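Local coordinates for protein putative branched-chain amino acid ABC transporter (Rhodospirillum rubrum ATCC 11170, PDB 3HUT) that probably binds branched-chain amino acids or related ligands outside the cytoplasm and hands them to an ABC transporter, at residues H281-V286 with A316-I321; V142-V147 with A197-M202. One frame throughout, in Å; residues are numbered along the deposited sequence.

Contact 1: residues H281-V286 with A316-I321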
ATOM      1  N   HIS A 281      -4.603   4.622   2.912  1.00  5.58           N
ATOM      2  CA  HIS A 281      -5.117   3.268   2.764  1.00  7.20           C
ATOM      3  C   HIS A 281      -6.260   3.039   3.749  1.00  7.65           C
ATOM      4  O   HIS A 281      -7.187   2.285   3.466  1.00  8.51           O
ATOM      5  CB  HIS A 281      -3.989   2.255   2.981  1.00  8.53           C
ATOM      6  CG  HIS A 281      -3.027   2.187   1.836  1.00 11.63           C
ATOM      7  ND1 HIS A 281      -3.288   1.467   0.688  1.00 13.24           N
ATOM      8  CD2 HIS A 281      -1.835   2.793   1.633  1.00  9.67           C
ATOM      9  CE1 HIS A 281      -2.298   1.636  -0.169  1.00 12.17           C
ATOM     10  NE2 HIS A 281      -1.403   2.438   0.379  1.00 12.01           N
ATOM     11  N   GLY A 282      -6.195   3.699   4.901  1.00  7.54           N
ATOM     12  CA  GLY A 282      -7.254   3.565   5.883  1.00  8.46           C
ATOM     13  C   GLY A 282      -8.495   4.245   5.336  1.00  8.80           C
ATOM     14  O   GLY A 282      -9.623   3.789   5.543  1.00  7.25           O
ATOM     15  N   TYR A 283      -8.281   5.350   4.625  1.00  6.78           N
ATOM     16  CA  TYR A 283      -9.380   6.093   4.022  1.00  7.99           C
ATOM     17  C   TYR A 283     -10.067   5.209   2.979  1.00  8.28           C
ATOM     18  O   TYR A 283     -11.292   5.063   2.984  1.00  9.30           O
ATOM     19  CB  TYR A 283      -8.850   7.364   3.349  1.00  7.63           C
ATOM     20  CG  TYR A 283      -9.930   8.289   2.823  1.00  8.30           C
ATOM     21  CD1 TYR A 283     -10.822   8.922   3.691  1.00  8.61           C
ATOM     22  CD2 TYR A 283     -10.039   8.560   1.458  1.00  6.15           C
ATOM     23  CE1 TYR A 283     -11.794   9.808   3.212  1.00  7.71           C
ATOM     24  CE2 TYR A 283     -11.007   9.440   0.968  1.00  7.99           C
ATOM     25  CZ  TYR A 283     -11.879  10.063   1.851  1.00  9.02           C
ATOM     26  OH  TYR A 283     -12.835  10.942   1.373  1.00  8.86           O
ATOM     27  N   ASP A 284      -9.274   4.624   2.083  1.00  7.56           N
ATOM     28  CA  ASP A 284      -9.825   3.765   1.039  1.00  8.15           C
ATOM     29  C   ASP A 284     -10.453   2.493   1.597  1.00  8.59           C
ATOM     30  O   ASP A 284     -11.458   2.011   1.070  1.00  5.97           O
ATOM     31  CB  ASP A 284      -8.743   3.385   0.018  1.00  8.18           C
ATOM     32  CG  ASP A 284      -8.494   4.479  -1.006  1.00 10.93           C
ATOM     33  OD1 ASP A 284      -9.182   5.520  -0.949  1.00  8.63           O
ATOM     34  OD2 ASP A 284      -7.606   4.293  -1.872  1.00  8.54           O
ATOM     35  N   ALA A 285      -9.864   1.943   2.654  1.00  7.38           N
ATOM     36  CA  ALA A 285     -10.398   0.722   3.242  1.00  8.52           C
ATOM     37  C   ALA A 285     -11.836   0.969   3.691  1.00  8.57           C
ATOM     38  O   ALA A 285     -12.743   0.194   3.364  1.00  9.44           O
ATOM     39  CB  ALA A 285      -9.533   0.274   4.422  1.00  6.64           C
ATOM     40  N   VAL A 286     -12.044   2.053   4.432  1.00  6.65           N
ATOM     41  CA  VAL A 286     -13.379   2.392   4.905  1.00  6.14           C
ATOM     42  C   VAL A 286     -14.320   2.632   3.720  1.00  7.85           C
ATOM     43  O   VAL A 286     -15.452   2.141   3.701  1.00  7.45           O
ATOM     44  CB  VAL A 286     -13.347   3.647   5.809  1.00  4.74           C
ATOM     45  CG1 VAL A 286     -14.760   4.084   6.145  1.00  6.35           C
ATOM     46  CG2 VAL A 286     -12.570   3.344   7.092  1.00  4.12           C
ATOM     47  N   ALA A 316     -12.432   3.853  -7.180  1.00  9.14           N
ATOM     48  CA  ALA A 316     -11.646   5.062  -7.411  1.00 10.71           C
ATOM     49  C   ALA A 316     -11.102   5.608  -6.092  1.00  8.98           C
ATOM     50  O   ALA A 316     -11.584   6.614  -5.582  1.00 10.91           O
ATOM     51  CB  ALA A 316     -12.507   6.118  -8.096  1.00 11.47           C
ATOM     52  N   GLY A 317     -10.097   4.941  -5.540  1.00 10.32           N
ATOM     53  CA  GLY A 317      -9.537   5.378  -4.269  1.00  9.50           C
ATOM     54  C   GLY A 317      -8.459   6.434  -4.390  1.00 10.16           C
ATOM     55  O   GLY A 317      -7.987   6.735  -5.491  1.00 10.00           O
ATOM     56  N   VAL A 318      -8.072   7.009  -3.254  1.00  8.50           N
ATOM     57  CA  VAL A 318      -7.023   8.017  -3.249  1.00  8.28           C
ATOM     58  C   VAL A 318      -5.683   7.314  -3.413  1.00  8.13           C
ATOM     59  O   VAL A 318      -4.662   7.957  -3.655  1.00  7.33           O
ATOM     60  CB  VAL A 318      -7.033   8.839  -1.941  1.00  8.55           C
ATOM     61  CG1 VAL A 318      -8.387   9.515  -1.778  1.00  8.41           C
ATOM     62  CG2 VAL A 318      -6.733   7.945  -0.745  1.00  7.16           C
ATOM     63  N   THR A 319      -5.699   5.988  -3.286  1.00  7.40           N
ATOM     64  CA  THR A 319      -4.488   5.189  -3.442  1.00  7.76           C
ATOM     65  C   THR A 319      -4.474   4.575  -4.839  1.00  7.58           C
ATOM     66  O   THR A 319      -3.657   3.707  -5.132  1.00  7.03           O
ATOM     67  CB  THR A 319      -4.386   4.057  -2.378  1.00  9.20           C
ATOM     68  OG1 THR A 319      -5.441   3.102  -2.567  1.00  9.64           O
ATOM     69  CG2 THR A 319      -4.476   4.641  -0.972  1.00  8.01           C
ATOM     70  N   GLY A 320      -5.390   5.043  -5.690  1.00  7.38           N
ATOM     71  CA  GLY A 320      -5.471   4.565  -7.060  1.00  9.55           C
ATOM     72  C   GLY A 320      -6.660   3.672  -7.351  1.00  9.53           C
ATOM     73  O   GLY A 320      -7.341   3.215  -6.437  1.00  9.79           O
ATOM     74  N   ILE A 321      -6.916   3.423  -8.631  1.00  9.19           N
ATOM     75  CA  ILE A 321      -8.025   2.557  -9.016  1.00 10.17           C
ATOM     76  C   ILE A 321      -7.697   1.173  -8.468  1.00  9.44           C
ATOM     77  O   ILE A 321      -6.670   0.594  -8.816  1.00  8.13           O
ATOM     78  CB  ILE A 321      -8.182   2.509 -10.548  1.00 11.75           C
ATOM     79  CG1 ILE A 321      -8.554   3.907 -11.054  1.00 13.40           C
ATOM     80  CG2 ILE A 321      -9.233   1.472 -10.934  1.00 11.34           C
ATOM     81  CD1 ILE A 321      -8.833   3.995 -12.546  1.00 19.08           C
TER
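Asp284 of the helical segment 281-286 faces the type I beta turn Gly317-Gly320, where its CA lies 5.6 Å from the CA of Gly317, and His281, one helical turn earlier, has its CA nearest that of Thr319. Asp284 OD1 takes the backbone N-H of Val318 at 3.0 Å with its syn lone pair. OD2 accepts twice: the Thr319 hydroxyl OG1 gives its proton to the anti lone pair at 2.6 Å, while Thr319 N reaches OD2 on the syn side at 2.9 Å, 23° out of the carboxylate plane. Three bonds thus hold the buried acid group against rotation, an aspartate of one helix gripping two successive N-H groups of a type I turn and fastening it to the helix. Gly317 CA packs at 3.3 Å from Asp284 OD2, where a side-chain carbon would collide with the carboxylate. Thr319 chi1 of 65° puts OG1 between the backbone N and carbonyl carbon, aimed at Asp284, and sets methyl CG2 over the centre of one face of the His281 ring, a CH-pi contact 3.8 Å from the centroid. At the other flank, Val318 CG1 touches Tyr283 CD2 at 3.8 Å, the two crossing at about a right angle. Lys333 of strand 331-341 also hydrogen-bonds Thr319 OG1. Tyr283 stacks on Phe263 of helix 258-271 and packs on helix 18-37, so helix 277-296 links the turn to both.

Contact 2: residues V142-V147 with A197-M202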
ATOM      1  N   VAL A 142      19.178  -4.218 -17.675  1.00 14.00           N
ATOM      2  CA  VAL A 142      19.170  -3.395 -16.478  1.00 12.86           C
ATOM      3  C   VAL A 142      20.007  -3.986 -15.351  1.00 13.28           C
ATOM      4  O   VAL A 142      20.362  -5.169 -15.360  1.00 11.94           O
ATOM      5  CB  VAL A 142      17.716  -3.213 -15.969  1.00 13.82           C
ATOM      6  CG1 VAL A 142      17.171  -4.555 -15.493  1.00 11.70           C
ATOM      7  CG2 VAL A 142      17.658  -2.170 -14.855  1.00 14.45           C
ATOM      8  N   ALA A 143      20.324  -3.138 -14.383  1.00 12.33           N
ATOM      9  CA  ALA A 143      21.072  -3.548 -13.211  1.00 10.77           C
ATOM     10  C   ALA A 143      20.047  -3.491 -12.087  1.00 11.42           C
ATOM     11  O   ALA A 143      19.297  -2.518 -11.978  1.00  9.90           O
ATOM     12  CB  ALA A 143      22.213  -2.567 -12.935  1.00 10.25           C
ATOM     13  N   VAL A 144      19.983  -4.537 -11.273  1.00 10.46           N
ATOM     14  CA  VAL A 144      19.040  -4.545 -10.168  1.00 11.04           C
ATOM     15  C   VAL A 144      19.809  -4.530  -8.857  1.00 12.57           C
ATOM     16  O   VAL A 144      20.667  -5.379  -8.619  1.00 13.97           O
ATOM     17  CB  VAL A 144      18.141  -5.792 -10.182  1.00 11.84           C
ATOM     18  CG1 VAL A 144      17.220  -5.771  -8.961  1.00 12.00           C
ATOM     19  CG2 VAL A 144      17.324  -5.843 -11.475  1.00  9.58           C
ATOM     20  N   ILE A 145      19.511  -3.548  -8.018  1.00 11.99           N
ATOM     21  CA  ILE A 145      20.152  -3.436  -6.718  1.00 12.45           C
ATOM     22  C   ILE A 145      19.021  -3.484  -5.705  1.00 12.85           C
ATOM     23  O   ILE A 145      18.119  -2.647  -5.741  1.00 13.49           O
ATOM     24  CB  ILE A 145      20.905  -2.103  -6.567  1.00 13.14           C
ATOM     25  CG1 ILE A 145      21.883  -1.922  -7.725  1.00 13.35           C
ATOM     26  CG2 ILE A 145      21.659  -2.083  -5.242  1.00 12.68           C
ATOM     27  CD1 ILE A 145      22.669  -0.636  -7.649  1.00 18.73           C
ATOM     28  N   GLY A 146      19.057  -4.466  -4.812  1.00 12.58           N
ATOM     29  CA  GLY A 146      17.995  -4.585  -3.832  1.00 13.42           C
ATOM     30  C   GLY A 146      18.433  -4.940  -2.422  1.00 13.97           C
ATOM     31  O   GLY A 146      19.399  -5.677  -2.219  1.00 15.70           O
ATOM     32  N   VAL A 147      17.703  -4.409  -1.445  1.00 13.02           N
ATOM     33  CA  VAL A 147      17.986  -4.660  -0.039  1.00 13.68           C
ATOM     34  C   VAL A 147      17.481  -6.059   0.321  1.00 14.54           C
ATOM     35  O   VAL A 147      16.528  -6.562  -0.281  1.00 14.57           O
ATOM     36  CB  VAL A 147      17.303  -3.589   0.860  1.00 14.81           C
ATOM     37  CG1 VAL A 147      15.790  -3.683   0.734  1.00 12.43           C
ATOM     38  CG2 VAL A 147      17.733  -3.764   2.308  1.00 14.06           C
ATOM     39  N   ALA A 197      20.069   0.817 -17.713  1.00  8.56           N
ATOM     40  CA  ALA A 197      19.420   1.494 -16.600  1.00 10.03           C
ATOM     41  C   ALA A 197      19.573   0.708 -15.312  1.00 11.49           C
ATOM     42  O   ALA A 197      20.047  -0.431 -15.316  1.00 11.24           O
ATOM     43  CB  ALA A 197      17.939   1.708 -16.907  1.00  8.96           C
ATOM     44  N   ILE A 198      19.154   1.331 -14.214  1.00 10.68           N
ATOM     45  CA  ILE A 198      19.240   0.728 -12.892  1.00 12.41           C
ATOM     46  C   ILE A 198      17.888   0.742 -12.186  1.00 11.10           C
ATOM     47  O   ILE A 198      17.173   1.749 -12.216  1.00 10.61           O
ATOM     48  CB  ILE A 198      20.242   1.506 -12.004  1.00 13.63           C
ATOM     49  CG1 ILE A 198      21.610   1.551 -12.686  1.00 14.33           C
ATOM     50  CG2 ILE A 198      20.340   0.852 -10.623  1.00 14.61           C
ATOM     51  CD1 ILE A 198      22.622   2.431 -11.973  1.00 16.24           C
ATOM     52  N   TYR A 199      17.536  -0.382 -11.568  1.00  8.26           N
ATOM     53  CA  TYR A 199      16.292  -0.466 -10.817  1.00  8.41           C
ATOM     54  C   TYR A 199      16.674  -0.691  -9.361  1.00  9.09           C
ATOM     55  O   TYR A 199      17.382  -1.647  -9.047  1.00  7.18           O
ATOM     56  CB  TYR A 199      15.417  -1.634 -11.283  1.00  8.89           C
ATOM     57  CG  TYR A 199      14.142  -1.726 -10.471  1.00  7.39           C
ATOM     58  CD1 TYR A 199      13.142  -0.759 -10.606  1.00  8.66           C
ATOM     59  CD2 TYR A 199      13.965  -2.728  -9.513  1.00  7.21           C
ATOM     60  CE1 TYR A 199      11.997  -0.779  -9.803  1.00  6.97           C
ATOM     61  CE2 TYR A 199      12.816  -2.758  -8.703  1.00  7.94           C
ATOM     62  CZ  TYR A 199      11.842  -1.778  -8.857  1.00  9.05           C
ATOM     63  OH  TYR A 199      10.711  -1.780  -8.062  1.00  9.97           O
ATOM     64  N   LEU A 200      16.210   0.187  -8.477  1.00  8.13           N
ATOM     65  CA  LEU A 200      16.534   0.071  -7.060  1.00  8.02           C
ATOM     66  C   LEU A 200      15.393  -0.466  -6.203  1.00  7.72           C
ATOM     67  O   LEU A 200      14.358   0.184  -6.054  1.00  7.99           O
ATOM     68  CB  LEU A 200      16.959   1.437  -6.503  1.00  7.58           C
ATOM     69  CG  LEU A 200      18.174   2.108  -7.158  1.00  9.51           C
ATOM     70  CD1 LEU A 200      18.442   3.462  -6.501  1.00  6.97           C
ATOM     71  CD2 LEU A 200      19.388   1.188  -7.027  1.00  8.47           C
ATOM     72  N   ALA A 201      15.584  -1.653  -5.642  1.00  7.00           N
ATOM     73  CA  ALA A 201      14.585  -2.232  -4.759  1.00  7.27           C
ATOM     74  C   ALA A 201      15.085  -1.912  -3.361  1.00  8.88           C
ATOM     75  O   ALA A 201      15.591  -2.790  -2.655  1.00  7.78           O
ATOM     76  CB  ALA A 201      14.504  -3.744  -4.964  1.00  8.10           C
HETATM   77  N   MSE A 202      14.988  -0.641  -2.981  1.00  8.98           N
HETATM   78  CA  MSE A 202      15.431  -0.227  -1.660  1.00 11.82           C
HETATM   79  C   MSE A 202      14.721   1.046  -1.206  1.00 11.03           C
HETATM   80  O   MSE A 202      13.983   1.674  -1.977  1.00 10.55           O
HETATM   81  CB  MSE A 202      16.952  -0.021  -1.631  1.00 16.10           C
HETATM   82  CG  MSE A 202      17.490   1.173  -2.397  1.00 20.38           C
HETATM   83 SE   MSE A 202      19.445   1.257  -2.331  1.00 33.63          SE
HETATM   84  CE  MSE A 202      19.788   0.093  -3.798  1.00 23.74           C
TER
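The Tyr199 ring meets Val144 CG1 at its edge, near the ring plane, with 4.5 Å from that methyl to Tyr199 CD2; outside the pair, Phe159 stacks on the ring and Asn130 hydrogen-bonds its hydroxyl. With CG anti to the backbone N (chi1 179°), the ring leads away from strand 142-147 toward helix 126-136. The strands run parallel, 21° apart, joined by five backbone hydrogen bonds whose donors alternate, N-H of Ala143, Ile145 and Val147 from one strand and of Tyr199 and Ala201 from the other; the first runs from Ala143 N to Ala197 O. Tyr199 N to Ala143 O is nearly straight, 171° at the hydrogen, and Ala201 N to Ile145 O is short at 2.7 Å. Val142, Val144, Tyr199 and Ala201 occupy one face; Ala143, Ile145, Ile198 and Leu200 occupy the other. There Leu200 runs alongside Ile145, with its CD2 3.7 Å from Ile145 CB. Ile145 CD1 meets Ile198 CG2 at 4.1 Å. The Met202 chain, a selenomethionine bent at chi3, brings CE within 3.2 Å of Ile145 CG2, an unusually close approach whose exact length is doubtful. Cutting Ile145 back to an alanine would remove CG1, CG2 and CD1, which would probably deprive Ile198 CG2 of its contact, leave Leu200 CD2 and Met202 CE with just CB to rest on, and open a gap beside Phe210. At Gly146 a side chain would crowd the Ala201 methyl. Helix 204-216 packs over the Ile145 face, and helices 126-136 and 150-165 over the Tyr199 face. Parallel strands buried between helix layers in this way are characteristic of the alpha/beta lobes of periplasmic binding proteins.

Contact 2 closes along the chain before contact 1 opens; their centres lie 28 Å apart, and about 15 Å separates their nearest atoms. Strands 141-147 and 197-201 are neighbours in the mixed sheet of one lobe. Contact 1 instead joins helix 277-296 to the turn after strand 315-317 in the other part of the molecule, where helix 18-37 and the loop beside strand 116-118 are close by. Strand 331-341 belongs to the same mixed sheet as contact 2, and through Lys333 it also reaches the turn of contact 1. The two contacts thus represent different parts of a two-lobed binding-protein fold, whose ligand probably binds between the lobes, as in relatives.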